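Local coordinates for chain length determinant protein (Shigella flexneri, PDB 4ZM5) that probably sets the length of the O-antigen polysaccharide chains of lipopolysaccharide, as a Wzz-type chain-length regulator, at residues T7-I12 and P81-Y86. The protein carries 1 engineered substitution. Numbering follows the deposited sequence.
Sequences TSTAII and PLTVSY
The ring of P81 lies alongside I11, with CB 3.6 Å from I11 CG2 and CG close behind, while CB also nears I12 O. At the far end Y86 meets S8 through its backbone; its ring leads away from strand 7-12, resting near L69 and K97, and its hydroxyl is hydrogen-bonded to E67 OE2. Between them, three hydrogen-bonded pairs, S8 with Y86, A10 with V84 and I12 with L82, zip the strands antiparallel. The last is the straightest, L82 N to I12 O at 2.7 Å with an angle of 174° at the hydrogen, just beyond the cis peptide that precedes P81. These are the two central strands of the sheet in the membrane-proximal alpha/beta base typical of the Wzz periplasmic domain, whose long helix 91-159 follows from strand 82-88. On the face with I11 and T83, the methyls T9 CG2 and T83 CG2 meet at 3.7 Å. T9 CG2 reaches across because it stands anti to its own N, leaving OG1 beside that N for a weak hydrogen bond to S85 OG, 3.4 Å away. T83 OG1 lies alongside I11 CG1 and is hydrogen-bonded to S74 OG, and S54 and E58 of a second subunit pack on this face. On the other face chi1 of V84 (-74°) sets CG1 anti to the carbonyl carbon and leaves CG2 between N and C, 3.4 Å from A10 O and 3.5 Å from A10 CB, with I12 CD1 near the same methyl. Helix 38-53 closes over I12, L82 and V84, and helix 91-159 over S8, whose OG is hydrogen-bonded to T234 O.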
ATOM      1  N   THR B   7      15.580 -40.227   7.269  1.00 43.75           N
ATOM      2  CA  THR B   7      15.120 -38.838   7.290  1.00 40.96           C
ATOM      3  C   THR B   7      15.622 -38.049   6.065  1.00 44.29           C
ATOM      4  O   THR B   7      16.822 -37.959   5.808  1.00 45.16           O
ATOM      5  CB  THR B   7      15.507 -38.131   8.616  1.00 38.17           C
ATOM      6  OG1 THR B   7      14.975 -38.866   9.703  1.00 40.30           O
ATOM      7  CG2 THR B   7      14.944 -36.711   8.732  1.00 28.57           C
ATOM      8  N   SER B   8      14.675 -37.466   5.332  1.00 39.31           N
ATOM      9  CA  SER B   8      14.952 -36.557   4.230  1.00 38.08           C
ATOM     10  C   SER B   8      14.704 -35.145   4.712  1.00 39.51           C
ATOM     11  O   SER B   8      13.700 -34.883   5.380  1.00 36.39           O
ATOM     12  CB  SER B   8      14.090 -36.849   3.020  1.00 41.66           C
ATOM     13  OG  SER B   8      14.420 -35.958   1.964  1.00 46.50           O
ATOM     14  N   THR B   9      15.638 -34.247   4.410  1.00 36.35           N
ATOM     15  CA  THR B   9      15.578 -32.869   4.876  1.00 34.33           C
ATOM     16  C   THR B   9      15.677 -31.899   3.710  1.00 37.84           C
ATOM     17  O   THR B   9      16.410 -32.138   2.743  1.00 38.59           O
ATOM     18  CB  THR B   9      16.715 -32.628   5.903  1.00 34.49           C
ATOM     19  OG1 THR B   9      16.583 -33.562   6.955  1.00 35.04           O
ATOM     20  CG2 THR B   9      16.674 -31.262   6.525  1.00 30.44           C
ATOM     21  N   ALA B  10      14.962 -30.782   3.848  1.00 32.87           N
ATOM     22  CA  ALA B  10      14.984 -29.640   2.937  1.00 32.27           C
ATOM     23  C   ALA B  10      15.012 -28.359   3.764  1.00 35.71           C
ATOM     24  O   ALA B  10      14.507 -28.345   4.894  1.00 36.75           O
ATOM     25  CB  ALA B  10      13.782 -29.663   2.003  1.00 33.09           C
ATOM     26  N   ILE B  11      15.659 -27.306   3.245  1.00 29.51           N
ATOM     27  CA  ILE B  11      15.698 -26.007   3.927  1.00 27.08           C
ATOM     28  C   ILE B  11      15.120 -24.992   2.976  1.00 29.41           C
ATOM     29  O   ILE B  11      15.579 -24.846   1.847  1.00 28.69           O
ATOM     30  CB  ILE B  11      17.081 -25.593   4.495  1.00 28.62           C
ATOM     31  CG1 ILE B  11      17.588 -26.651   5.497  1.00 28.20           C
ATOM     32  CG2 ILE B  11      16.981 -24.223   5.160  1.00 28.54           C
ATOM     33  CD1 ILE B  11      19.035 -26.581   5.867  1.00 27.97           C
ATOM     34  N   ILE B  12      14.111 -24.299   3.453  1.00 27.85           N
ATOM     35  CA  ILE B  12      13.359 -23.339   2.672  1.00 30.66           C
ATOM     36  C   ILE B  12      13.365 -21.964   3.364  1.00 36.21           C
ATOM     37  O   ILE B  12      13.382 -21.891   4.598  1.00 35.52           O
ATOM     38  CB  ILE B  12      11.959 -23.993   2.509  1.00 35.44           C
ATOM     39  CG1 ILE B  12      11.871 -24.725   1.166  1.00 37.89           C
ATOM     40  CG2 ILE B  12      10.747 -23.099   2.820  1.00 36.94           C
ATOM     41  CD1 ILE B  12      10.769 -25.841   1.074  1.00 56.31           C
ATOM     42  N   PRO B  81      16.081 -19.502   8.106  1.00 23.81           N
ATOM     43  CA  PRO B  81      15.249 -20.335   7.231  1.00 21.51           C
ATOM     44  C   PRO B  81      14.479 -21.426   7.999  1.00 26.02           C
ATOM     45  O   PRO B  81      14.586 -21.543   9.228  1.00 23.02           O
ATOM     46  CB  PRO B  81      16.271 -20.889   6.242  1.00 23.43           C
ATOM     47  CG  PRO B  81      17.502 -21.065   7.085  1.00 29.91           C
ATOM     48  CD  PRO B  81      17.481 -19.975   8.132  1.00 25.23           C
ATOM     49  N   LEU B  82      13.658 -22.195   7.268  1.00 25.41           N
ATOM     50  CA  LEU B  82      12.874 -23.265   7.858  1.00 26.56           C
ATOM     51  C   LEU B  82      13.329 -24.598   7.323  1.00 32.32           C
ATOM     52  O   LEU B  82      13.586 -24.738   6.126  1.00 33.59           O
ATOM     53  CB  LEU B  82      11.363 -23.067   7.609  1.00 26.91           C
ATOM     54  CG  LEU B  82      10.763 -21.736   8.106  1.00 30.19           C
ATOM     55  CD1 LEU B  82       9.436 -21.458   7.429  1.00 29.57           C
ATOM     56  CD2 LEU B  82      10.581 -21.736   9.620  1.00 29.33           C
ATOM     57  N   THR B  83      13.452 -25.566   8.232  1.00 28.62           N
ATOM     58  CA  THR B  83      13.861 -26.933   7.953  1.00 28.80           C
ATOM     59  C   THR B  83      12.625 -27.815   7.922  1.00 34.70           C
ATOM     60  O   THR B  83      11.879 -27.911   8.912  1.00 34.00           O
ATOM     61  CB  THR B  83      14.878 -27.405   9.014  1.00 27.34           C
ATOM     62  OG1 THR B  83      16.065 -26.653   8.851  1.00 31.41           O
ATOM     63  CG2 THR B  83      15.231 -28.870   8.880  1.00 20.45           C
ATOM     64  N   VAL B  84      12.419 -28.464   6.783  1.00 32.10           N
ATOM     65  CA  VAL B  84      11.312 -29.394   6.611  1.00 32.64           C
ATOM     66  C   VAL B  84      11.903 -30.813   6.560  1.00 34.84           C
ATOM     67  O   VAL B  84      12.914 -31.047   5.893  1.00 32.59           O
ATOM     68  CB  VAL B  84      10.381 -29.049   5.418  1.00 37.42           C
ATOM     69  CG1 VAL B  84       9.502 -27.849   5.759  1.00 36.45           C
ATOM     70  CG2 VAL B  84      11.180 -28.743   4.158  1.00 37.55           C
ATOM     71  N   SER B  85      11.318 -31.724   7.336  1.00 32.96           N
ATOM     72  CA  SER B  85      11.832 -33.084   7.435  1.00 34.69           C
ATOM     73  C   SER B  85      10.761 -34.118   7.315  1.00 40.14           C
ATOM     74  O   SER B  85       9.660 -33.917   7.788  1.00 42.62           O
ATOM     75  CB  SER B  85      12.547 -33.284   8.767  1.00 38.08           C
ATOM     76  OG  SER B  85      13.804 -32.630   8.770  1.00 42.88           O
ATOM     77  N   TYR B  86      11.094 -35.242   6.714  1.00 36.42           N
ATOM     78  CA  TYR B  86      10.188 -36.372   6.574  1.00 37.07           C
ATOM     79  C   TYR B  86      10.920 -37.664   6.902  1.00 43.32           C
ATOM     80  O   TYR B  86      12.024 -37.898   6.406  1.00 42.35           O
ATOM     81  CB  TYR B  86       9.579 -36.444   5.167  1.00 38.16           C
ATOM     82  CG  TYR B  86       8.579 -37.567   5.034  1.00 41.16           C
ATOM     83  CD1 TYR B  86       7.307 -37.467   5.599  1.00 43.64           C
ATOM     84  CD2 TYR B  86       8.917 -38.755   4.396  1.00 43.38           C
ATOM     85  CE1 TYR B  86       6.400 -38.523   5.534  1.00 45.87           C
ATOM     86  CE2 TYR B  86       8.021 -39.818   4.327  1.00 46.67           C
ATOM     87  CZ  TYR B  86       6.756 -39.688   4.883  1.00 53.11           C
ATOM     88  OH  TYR B  86       5.869 -40.726   4.815  1.00 56.19           O
TER